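Local coordinates for putative peptide ABC-transport system periplasmic peptide-binding protein (Campylobacter jejuni, PDB 4OET), which probably captures peptides or a related solute in the periplasm for uptake by an ABC transporter, at residues Glu12-Arg17 / Trp168-Tyr173; Val174-Asn179 / Leu192-Ile197; Thr394-Glu399 / Glu409-Gly414. All coordinates share one frame; numbering follows the deposited sequence.

Interactions 1 and 2 are neighbours on one small mixed sheet, with centres about 10 Å apart: interaction 1 joins the loop 12-17 to the turn between strands 163-169 and 173-178, and interaction 2 pairs strand 173-178 with strand 191-196. They touch directly: E172 O of interaction 1 lies 2.6 Å from H196 N of interaction 2, a probable hydrogen bond. Each also approaches the magnesium-binding residue N31, whose side chain is about 9 Å from those of I15 and F176. Interaction 3 is remote, its centre about 30 Å from that of interaction 1 and about 35 Å from that of interaction 2, across the chain's centre from the latter.

Interaction 1: Glu12-Arg17 / Trp168-Tyr173; sequences ENEIAR and WKKGEY
The carboxylate of E14 reaches across to G171, K170 and W168 in the turn of a beta hairpin that joins strands 163-169 and 173-178. The hairpin carries a classic beta bulge, in which E172 and Y173 both face K169 and both donate their backbone N-H to K169 O.

From its backbone E14 directs CB toward this turn, and with CG anti to the backbone N (chi1 -179°) the extended chain carries the carboxylate to it. E14 CG comes only to 4.2 Å from K170 NZ, whereas E14 CD is already 3.4 Å from G171 N. The two oxygens then divide the work. E14 OE1 forms a salt bridge with K170 NZ at 3.2 Å, weak as a hydrogen bond; the lysine reaches it because its chain bends at chi2 (64°). E14 OE2 accepts the backbone N-H of G171 N at 2.5 Å, a short distance to be read with caution, on its syn side and 21° out of the carboxylate plane. The same oxygen, E14 OE2, takes a weak bond from W168 NE1 at 3.4 Å, so a single atom links turn backbone and indole.

Next to E14, the backbone runs along the rim of that indole: the carbonyl oxygens of I15 and A16 lie near the ring plane at its edge. A16 O also accepts a hydrogen bond from Q155. The apolar part of the contact is small, with the methyl I15 CD1 placed 3.9 Å from W168 CH2, while I15 O stands 3.2 Å from W168 CZ2.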
loop_
_atom_site.group_PDB
_atom_site.type_symbol
_atom_site.label_atom_id
_atom_site.label_comp_id
_atom_site.label_asym_id
_atom_site.label_seq_id
_atom_site.Cartn_x
_atom_site.Cartn_y
_atom_site.Cartn_z
ATOM N N GLU A 12 10.866 5.147 -8.386
ATOM C CA GLU A 12 11.900 4.327 -7.760
ATOM C C GLU A 12 11.974 2.931 -8.393
ATOM O O GLU A 12 13.049 2.338 -8.477
ATOM C CB GLU A 12 11.681 4.222 -6.243
ATOM C CG GLU A 12 10.571 3.279 -5.804
ATOM C CD GLU A 12 10.574 3.009 -4.305
ATOM O OE1 GLU A 12 9.743 2.189 -3.857
ATOM O OE2 GLU A 12 11.396 3.606 -3.571
ATOM N N ASN A 13 10.839 2.409 -8.845
ATOM C CA ASN A 13 10.778 1.011 -9.259
ATOM C C ASN A 13 10.513 0.823 -10.746
ATOM O O ASN A 13 9.871 1.655 -11.374
ATOM C CB ASN A 13 9.670 0.296 -8.480
ATOM C CG ASN A 13 8.321 1.006 -8.606
ATOM O OD1 ASN A 13 8.229 2.234 -8.491
ATOM N ND2 ASN A 13 7.271 0.232 -8.876
ATOM N N GLU A 14 11.011 -0.276 -11.303
ATOM C CA GLU A 14 10.677 -0.663 -12.672
ATOM C C GLU A 14 9.979 -2.015 -12.685
ATOM O O GLU A 14 10.501 -2.988 -12.148
ATOM C CB GLU A 14 11.919 -0.721 -13.567
ATOM C CG GLU A 14 11.577 -1.096 -15.010
ATOM C CD GLU A 14 12.780 -1.544 -15.824
ATOM O OE1 GLU A 14 13.482 -2.487 -15.391
ATOM O OE2 GLU A 14 13.007 -0.968 -16.912
ATOM N N ILE A 15 8.794 -2.076 -13.278
ATOM C CA ILE A 15 8.080 -3.344 -13.346
ATOM C C ILE A 15 8.573 -4.202 -14.510
ATOM O O ILE A 15 9.187 -3.697 -15.454
ATOM C CB ILE A 15 6.556 -3.130 -13.446
ATOM C CG1 ILE A 15 6.226 -1.996 -14.409
ATOM C CG2 ILE A 15 6.006 -2.732 -12.103
ATOM C CD1 ILE A 15 6.354 -2.358 -15.853
ATOM N N ALA A 16 8.309 -5.502 -14.431
ATOM C CA ALA A 16 8.705 -6.433 -15.484
ATOM C C ALA A 16 7.602 -6.577 -16.523
ATOM O O ALA A 16 7.864 -6.812 -17.709
ATOM C CB ALA A 16 9.058 -7.782 -14.892
ATOM N N ARG A 17 6.359 -6.491 -16.059
ATOM C CA ARG A 17 5.203 -6.649 -16.931
ATOM C C ARG A 17 4.189 -5.529 -16.731
ATOM O O ARG A 17 3.613 -5.395 -15.653
ATOM C CB ARG A 17 4.548 -8.014 -16.690
ATOM C CG ARG A 17 5.519 -9.188 -16.807
ATOM C CD ARG A 17 4.884 -10.506 -16.425
ATOM N NE ARG A 17 4.903 -10.713 -14.981
ATOM C CZ ARG A 17 4.408 -11.785 -14.370
ATOM N NH1 ARG A 17 3.856 -12.758 -15.079
ATOM N NH2 ARG A 17 4.475 -11.887 -13.049
ATOM N N TRP A 168 9.817 1.297 -24.748
ATOM C CA TRP A 168 10.341 0.878 -23.461
ATOM C C TRP A 168 11.827 0.627 -23.602
ATOM O O TRP A 168 12.249 -0.296 -24.294
ATOM C CB TRP A 168 9.625 -0.380 -22.963
ATOM C CG TRP A 168 9.930 -0.743 -21.536
ATOM C CD1 TRP A 168 10.820 -0.128 -20.704
ATOM C CD2 TRP A 168 9.327 -1.799 -20.768
ATOM N NE1 TRP A 168 10.817 -0.739 -19.473
ATOM C CE2 TRP A 168 9.908 -1.764 -19.485
ATOM C CE3 TRP A 168 8.357 -2.771 -21.043
ATOM C CZ2 TRP A 168 9.551 -2.664 -18.475
ATOM C CZ3 TRP A 168 8.002 -3.665 -20.038
ATOM C CH2 TRP A 168 8.599 -3.603 -18.770
ATOM N N LYS A 169 12.618 1.465 -22.948
ATOM C CA LYS A 169 14.049 1.248 -22.871
ATOM C C LYS A 169 14.292 0.583 -21.527
ATOM O O LYS A 169 14.168 1.227 -20.487
ATOM C CB LYS A 169 14.805 2.575 -22.997
ATOM C CG LYS A 169 16.313 2.458 -23.056
ATOM C CD LYS A 169 16.796 1.929 -24.391
ATOM C CE LYS A 169 17.198 3.080 -25.305
ATOM N NZ LYS A 169 17.953 2.603 -26.495
ATOM N N LYS A 170 14.607 -0.709 -21.544
ATOM C CA LYS A 170 14.620 -1.497 -20.310
ATOM C C LYS A 170 15.662 -1.009 -19.311
ATOM O O LYS A 170 16.842 -0.863 -19.640
ATOM C CB LYS A 170 14.854 -2.981 -20.616
ATOM C CG LYS A 170 14.767 -3.888 -19.388
ATOM C CD LYS A 170 13.368 -3.870 -18.778
ATOM C CE LYS A 170 13.171 -5.002 -17.780
ATOM N NZ LYS A 170 11.963 -4.781 -16.936
ATOM N N GLY A 171 15.213 -0.774 -18.082
ATOM C CA GLY A 171 16.086 -0.303 -17.024
ATOM C C GLY A 171 16.195 1.209 -16.948
ATOM O O GLY A 171 16.675 1.745 -15.946
ATOM N N GLU A 172 15.730 1.904 -17.984
ATOM C CA GLU A 172 15.848 3.360 -18.029
ATOM C C GLU A 172 14.509 4.074 -17.898
ATOM O O GLU A 172 14.247 4.738 -16.893
ATOM C CB GLU A 172 16.503 3.823 -19.336
ATOM C CG GLU A 172 17.661 2.993 -19.842
ATOM C CD GLU A 172 18.476 3.750 -20.883
ATOM O OE1 GLU A 172 19.431 3.166 -21.437
ATOM O OE2 GLU A 172 18.141 4.923 -21.169
ATOM N N TYR A 173 13.655 3.914 -18.905
ATOM C CA TYR A 173 12.399 4.651 -18.957
ATOM C C TYR A 173 11.309 3.937 -19.731
ATOM O O TYR A 173 11.565 2.985 -20.463
ATOM C CB TYR A 173 12.625 6.042 -19.576
ATOM C CG TYR A 173 13.043 6.061 -21.046
ATOM C CD1 TYR A 173 12.126 5.811 -22.066
ATOM C CD2 TYR A 173 14.350 6.365 -21.410
ATOM C CE1 TYR A 173 12.509 5.834 -23.398
ATOM C CE2 TYR A 173 14.739 6.397 -22.741
ATOM C CZ TYR A 173 13.816 6.130 -23.728
ATOM O OH TYR A 173 14.197 6.158 -25.050
#

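Interaction 2: Val174-Asn179 / Leu192-Ile197; sequences VEFKAN and LIIKHI
V174, E175 and F176 pair with I194, I193 and L192 in an antiparallel beta ladder at the middle of a four-stranded mixed sheet. The strand axes approach to 4.7 Å, and their N-to-C directions differ by 157°, so the strands run antiparallel with some twist.

V174 and I194 form a hydrogen-bonded pair with two reciprocal bonds: V174 N to I194 O and I194 N to V174 O, each 2.9 Å. F176 and L192 form the second such pair, but less symmetrically. F176 N meets L192 O at 2.6 Å, whereas L192 N reaches F176 O at 3.2 Å. E175 and I193 between them are a non-hydrogen-bonded pair. There, I193 CA and E175 CA add C-H...O contacts to V174 O and L192 O.

V174, F176, L192 and I194 project from one face. F176 and L192 run alongside each other from that face, with F176 CB and L192 CB 3.9 Å apart. Since F176 CG sits anti to the carbonyl carbon (chi1 -62°), the ring leans along the strand toward I194, two residues on from L192 and on the same face, and F176 CE1 comes to 3.9 Å from I194 CG1 in an oblique approach. E175 and I193 occupy the opposite face, where the carboxylate of E175 forms a salt bridge with R191.

Across the sheet, strand 191-196 is flanked by strand 6-11, running parallel to it, and strand 173-178 by strand 163-169. Helix 30-33 packs on the face bearing F176, L192 and I194, through V33 against F176 and L32 against the other two.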
loop_
_atom_site.group_PDB
_atom_site.type_symbol
_atom_site.label_atom_id
_atom_site.label_comp_id
_atom_site.label_asym_id
_atom_site.label_seq_id
_atom_site.Cartn_x
_atom_site.Cartn_y
_atom_site.Cartn_z
ATOM N N VAL A 174 10.085 4.420 -19.576
ATOM C CA VAL A 174 9.023 4.030 -20.481
ATOM C C VAL A 174 8.466 5.313 -21.075
ATOM O O VAL A 174 8.211 6.281 -20.352
ATOM C CB VAL A 174 7.902 3.238 -19.786
ATOM C CG1 VAL A 174 6.900 2.754 -20.817
ATOM C CG2 VAL A 174 8.479 2.055 -19.014
ATOM N N GLU A 175 8.300 5.331 -22.393
ATOM C CA GLU A 175 7.748 6.499 -23.058
ATOM C C GLU A 175 6.280 6.280 -23.357
ATOM O O GLU A 175 5.866 5.195 -23.764
ATOM C CB GLU A 175 8.497 6.813 -24.359
ATOM C CG GLU A 175 7.953 8.047 -25.079
ATOM C CD GLU A 175 8.905 8.624 -26.105
ATOM O OE1 GLU A 175 10.051 8.125 -26.219
ATOM O OE2 GLU A 175 8.494 9.572 -26.812
ATOM N N PHE A 176 5.497 7.334 -23.170
ATOM C CA PHE A 176 4.069 7.276 -23.416
ATOM C C PHE A 176 3.628 8.407 -24.332
ATOM O O PHE A 176 4.328 9.411 -24.481
ATOM C CB PHE A 176 3.297 7.347 -22.100
ATOM C CG PHE A 176 3.586 6.211 -21.166
ATOM C CD1 PHE A 176 4.616 6.290 -20.238
ATOM C CD2 PHE A 176 2.819 5.056 -21.216
ATOM C CE1 PHE A 176 4.870 5.238 -19.375
ATOM C CE2 PHE A 176 3.070 4.005 -20.356
ATOM C CZ PHE A 176 4.091 4.095 -19.436
ATOM N N LYS A 177 2.474 8.218 -24.959
ATOM C CA LYS A 177 1.837 9.247 -25.764
ATOM C C LYS A 177 0.424 9.418 -25.245
ATOM O O LYS A 177 -0.231 8.433 -24.898
ATOM C CB LYS A 177 1.823 8.871 -27.245
ATOM C CG LYS A 177 1.605 10.039 -28.176
ATOM C CD LYS A 177 0.888 9.603 -29.448
ATOM C CE LYS A 177 1.688 8.568 -30.216
ATOM N NZ LYS A 177 1.085 8.303 -31.552
ATOM N N ALA A 178 -0.050 10.660 -25.206
ATOM C CA ALA A 178 -1.386 10.939 -24.700
ATOM C C ALA A 178 -2.460 10.183 -25.480
ATOM O O ALA A 178 -2.486 10.198 -26.719
ATOM C CB ALA A 178 -1.662 12.435 -24.744
ATOM N N ASN A 179 -3.353 9.525 -24.753
ATOM C CA ASN A 179 -4.507 8.898 -25.381
ATOM C C ASN A 179 -5.465 10.009 -25.791
ATOM O O ASN A 179 -6.093 10.648 -24.948
ATOM C CB ASN A 179 -5.156 7.893 -24.425
ATOM C CG ASN A 179 -6.444 7.307 -24.967
ATOM O OD1 ASN A 179 -6.721 7.374 -26.165
ATOM N ND2 ASN A 179 -7.225 6.694 -24.083
ATOM N N LEU A 192 4.834 11.697 -22.285
ATOM C CA LEU A 192 5.127 11.293 -20.915
ATOM C C LEU A 192 6.276 10.294 -20.895
ATOM O O LEU A 192 6.253 9.298 -21.624
ATOM C CB LEU A 192 3.894 10.669 -20.245
ATOM C CG LEU A 192 4.097 10.112 -18.828
ATOM C CD1 LEU A 192 4.556 11.197 -17.869
ATOM C CD2 LEU A 192 2.822 9.461 -18.326
ATOM N N ILE A 193 7.298 10.590 -20.100
ATOM C CA ILE A 193 8.378 9.641 -19.857
ATOM C C ILE A 193 8.429 9.285 -18.380
ATOM O O ILE A 193 8.480 10.171 -17.528
ATOM C CB ILE A 193 9.745 10.197 -20.294
ATOM C CG1 ILE A 193 9.832 10.250 -21.823
ATOM C CG2 ILE A 193 10.872 9.332 -19.755
ATOM C CD1 ILE A 193 10.532 11.485 -22.355
ATOM N N ILE A 194 8.380 7.992 -18.072
ATOM C CA ILE A 194 8.563 7.543 -16.694
ATOM C C ILE A 194 9.961 6.973 -16.575
ATOM O O ILE A 194 10.283 5.946 -17.167
ATOM C CB ILE A 194 7.523 6.496 -16.266
ATOM C CG1 ILE A 194 6.135 7.141 -16.209
ATOM C CG2 ILE A 194 7.888 5.907 -14.915
ATOM C CD1 ILE A 194 6.036 8.270 -15.211
ATOM N N LYS A 195 10.799 7.679 -15.831
ATOM C CA LYS A 195 12.202 7.334 -15.704
ATOM C C LYS A 195 12.433 6.503 -14.440
ATOM O O LYS A 195 11.968 6.861 -13.357
ATOM C CB LYS A 195 13.036 8.617 -15.682
ATOM C CG LYS A 195 14.482 8.469 -16.086
ATOM C CD LYS A 195 15.073 9.842 -16.369
ATOM C CE LYS A 195 16.527 9.772 -16.802
ATOM N NZ LYS A 195 17.030 11.128 -17.178
ATOM N N HIS A 196 13.133 5.385 -14.578
ATOM C CA HIS A 196 13.451 4.576 -13.412
ATOM C C HIS A 196 14.686 5.118 -12.708
ATOM O O HIS A 196 15.795 5.043 -13.240
ATOM C CB HIS A 196 13.681 3.109 -13.780
ATOM C CG HIS A 196 14.194 2.288 -12.636
ATOM N ND1 HIS A 196 15.327 1.507 -12.728
ATOM C CD2 HIS A 196 13.746 2.153 -11.365
ATOM C CE1 HIS A 196 15.544 0.913 -11.568
ATOM N NE2 HIS A 196 14.602 1.291 -10.722
ATOM N N ILE A 197 14.497 5.674 -11.515
ATOM C CA ILE A 197 15.634 6.125 -10.722
ATOM C C ILE A 197 15.467 5.632 -9.299
ATOM O O ILE A 197 14.642 6.149 -8.548
ATOM C CB ILE A 197 15.792 7.672 -10.728
ATOM C CG1 ILE A 197 15.881 8.212 -12.160
ATOM C CG2 ILE A 197 17.043 8.088 -9.953
ATOM C CD1 ILE A 197 16.177 9.706 -12.241
#

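Interaction 3: Thr394-Glu399 / Glu409-Gly414; sequences TFRVFE and EGWNFG
R396 stacks its guanidinium on the indole of W411, with centres 3.8 Å apart and planes at 14°, an off-centre cation-pi pair. One face of the guanidinium has W411 CZ2 over its centre, and E409 O and a water lie at its edge, in plane. On the indole side, R396 NE stands over the centre of one face, while V397 CG2 approaches the rim near the ring plane. The stack extends back along the arginine chain: R396 CD sits 3.8 Å from the centroid of the W411 six-membered ring in a CH-pi contact. R396 turns CG away from its own backbone N (chi1 -156°) and stays extended to NE, which lets CG, CD and the guanidinium all lie across the ring.

In-plane bonds fix the rotation of the guanidinium. R396 NE donates to E409 O at 2.8 Å, and R396 NH2 adds a weak bond to the same oxygen. R396 NH2 also forms a salt bridge with E409 OE1 at 3.3 Å, although the carboxylate is turned 75° from the guanidinium plane. A water closes a second path, accepting from R396 NH2 (2.8 Å) and donating to E409 OE1 (2.7 Å).

The arginine belongs to the short helix 395-398, and the chain returns past its C-terminal end in an inverse gamma turn centred on N412. There W411 N donates to R396 O at 2.9 Å, and N412 CA makes a C-H...O contact with V397 O. The amide of N412, which also donates to Y416 O, reaches E399 O with N412 ND2 at 3.1 Å from well above the carbonyl plane. V397 and W411 both pack against W384 of strand 379-384.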
loop_
_atom_site.group_PDB
_atom_site.type_symbol
_atom_site.label_atom_id
_atom_site.label_comp_id
_atom_site.label_asym_id
_atom_site.label_seq_id
_atom_site.Cartn_x
_atom_site.Cartn_y
_atom_site.Cartn_z
ATOM N N THR A 394 -6.100 -5.366 6.622
ATOM C CA THR A 394 -6.445 -5.731 7.997
ATOM C C THR A 394 -6.718 -7.226 8.106
ATOM O O THR A 394 -5.990 -7.945 8.795
ATOM C CB THR A 394 -7.674 -4.954 8.508
ATOM O OG1 THR A 394 -8.733 -5.016 7.539
ATOM C CG2 THR A 394 -7.299 -3.501 8.792
ATOM N N PHE A 395 -7.740 -7.700 7.397
ATOM C CA PHE A 395 -8.123 -9.105 7.477
ATOM C C PHE A 395 -6.947 -10.007 7.138
ATOM O O PHE A 395 -6.608 -10.910 7.897
ATOM C CB PHE A 395 -9.292 -9.414 6.542
ATOM C CG PHE A 395 -9.648 -10.884 6.486
ATOM C CD1 PHE A 395 -10.400 -11.470 7.496
ATOM C CD2 PHE A 395 -9.216 -11.682 5.433
ATOM C CE1 PHE A 395 -10.723 -12.829 7.458
ATOM C CE2 PHE A 395 -9.537 -13.044 5.387
ATOM C CZ PHE A 395 -10.289 -13.615 6.402
ATOM N N ARG A 396 -6.301 -9.738 6.011
ATOM C CA ARG A 396 -5.228 -10.602 5.540
ATOM C C ARG A 396 -3.973 -10.484 6.399
ATOM O O ARG A 396 -3.166 -11.415 6.468
ATOM C CB ARG A 396 -4.897 -10.269 4.095
ATOM C CG ARG A 396 -4.259 -11.400 3.337
ATOM C CD ARG A 396 -4.332 -11.132 1.852
ATOM N NE ARG A 396 -3.449 -12.012 1.092
ATOM C CZ ARG A 396 -3.264 -11.919 -0.218
ATOM N NH1 ARG A 396 -3.889 -10.973 -0.906
ATOM N NH2 ARG A 396 -2.446 -12.759 -0.834
ATOM N N VAL A 397 -3.822 -9.338 7.054
ATOM C CA VAL A 397 -2.655 -9.067 7.882
ATOM C C VAL A 397 -2.816 -9.520 9.338
ATOM O O VAL A 397 -1.853 -9.963 9.954
ATOM C CB VAL A 397 -2.320 -7.570 7.833
ATOM C CG1 VAL A 397 -1.140 -7.228 8.752
ATOM C CG2 VAL A 397 -2.052 -7.159 6.377
ATOM N N PHE A 398 -4.026 -9.419 9.881
ATOM C CA PHE A 398 -4.221 -9.596 11.322
ATOM C C PHE A 398 -5.106 -10.783 11.715
ATOM O O PHE A 398 -4.989 -11.306 12.827
ATOM C CB PHE A 398 -4.814 -8.322 11.916
ATOM C CG PHE A 398 -3.912 -7.131 11.806
ATOM C CD1 PHE A 398 -2.830 -6.973 12.670
ATOM C CD2 PHE A 398 -4.133 -6.168 10.831
ATOM C CE1 PHE A 398 -1.991 -5.865 12.562
ATOM C CE2 PHE A 398 -3.301 -5.060 10.721
ATOM C CZ PHE A 398 -2.226 -4.914 11.583
ATOM N N GLU A 399 -5.985 -11.217 10.820
ATOM C CA GLU A 399 -6.916 -12.290 11.170
ATOM C C GLU A 399 -6.172 -13.613 11.285
ATOM O O GLU A 399 -5.267 -13.898 10.503
ATOM C CB GLU A 399 -8.052 -12.393 10.145
ATOM C CG GLU A 399 -9.352 -12.946 10.706
ATOM C CD GLU A 399 -9.519 -14.423 10.417
ATOM O OE1 GLU A 399 -10.432 -15.050 10.999
ATOM O OE2 GLU A 399 -8.747 -14.953 9.588
ATOM N N GLU A 409 -1.415 -17.828 1.531
ATOM C CA GLU A 409 -1.691 -16.502 1.008
ATOM C C GLU A 409 -1.917 -15.511 2.131
ATOM O O GLU A 409 -2.201 -14.342 1.885
ATOM C CB GLU A 409 -2.900 -16.543 0.067
ATOM C CG GLU A 409 -2.659 -17.371 -1.193
ATOM C CD GLU A 409 -1.907 -16.608 -2.281
ATOM O OE1 GLU A 409 -1.213 -15.614 -1.966
ATOM O OE2 GLU A 409 -2.007 -17.012 -3.461
ATOM N N GLY A 410 -1.790 -15.984 3.367
ATOM C CA GLY A 410 -1.930 -15.120 4.526
ATOM C C GLY A 410 -0.764 -14.168 4.723
ATOM O O GLY A 410 0.382 -14.504 4.407
ATOM N N TRP A 411 -1.049 -12.984 5.262
ATOM C CA TRP A 411 -0.007 -11.991 5.516
ATOM C C TRP A 411 0.178 -11.766 7.017
ATOM O O TRP A 411 0.798 -10.791 7.446
ATOM C CB TRP A 411 -0.348 -10.669 4.827
ATOM C CG TRP A 411 -0.296 -10.760 3.341
ATOM C CD1 TRP A 411 0.253 -11.765 2.605
ATOM C CD2 TRP A 411 -0.833 -9.818 2.404
ATOM N NE1 TRP A 411 0.097 -11.507 1.267
ATOM C CE2 TRP A 411 -0.567 -10.316 1.116
ATOM C CE3 TRP A 411 -1.510 -8.597 2.531
ATOM C CZ2 TRP A 411 -0.947 -9.632 -0.045
ATOM C CZ3 TRP A 411 -1.893 -7.923 1.381
ATOM C CH2 TRP A 411 -1.610 -8.442 0.111
ATOM N N ASN A 412 -0.381 -12.670 7.810
ATOM C CA ASN A 412 -0.210 -12.631 9.254
ATOM C C ASN A 412 1.099 -13.337 9.591
ATOM O O ASN A 412 1.102 -14.472 10.061
ATOM C CB ASN A 412 -1.410 -13.295 9.940
ATOM C CG ASN A 412 -1.429 -13.097 11.442
ATOM O OD1 ASN A 412 -0.415 -12.760 12.068
ATOM N ND2 ASN A 412 -2.603 -13.311 12.036
ATOM N N PHE A 413 2.214 -12.664 9.319
ATOM C CA PHE A 413 3.527 -13.299 9.392
ATOM C C PHE A 413 4.013 -13.508 10.827
ATOM O O PHE A 413 4.874 -14.353 11.077
ATOM C CB PHE A 413 4.550 -12.468 8.609
ATOM C CG PHE A 413 4.173 -12.241 7.161
ATOM C CD1 PHE A 413 4.031 -13.313 6.288
ATOM C CD2 PHE A 413 3.964 -10.956 6.677
ATOM C CE1 PHE A 413 3.687 -13.110 4.952
ATOM C CE2 PHE A 413 3.618 -10.744 5.349
ATOM C CZ PHE A 413 3.478 -11.826 4.484
ATOM N N GLY A 414 3.427 -12.773 11.768
ATOM C CA GLY A 414 3.801 -12.874 13.166
ATOM C C GLY A 414 2.985 -13.912 13.902
ATOM O O GLY A 414 3.169 -14.111 15.104
HETATM O O HOH W 1 -1.496 -13.356 -3.373
#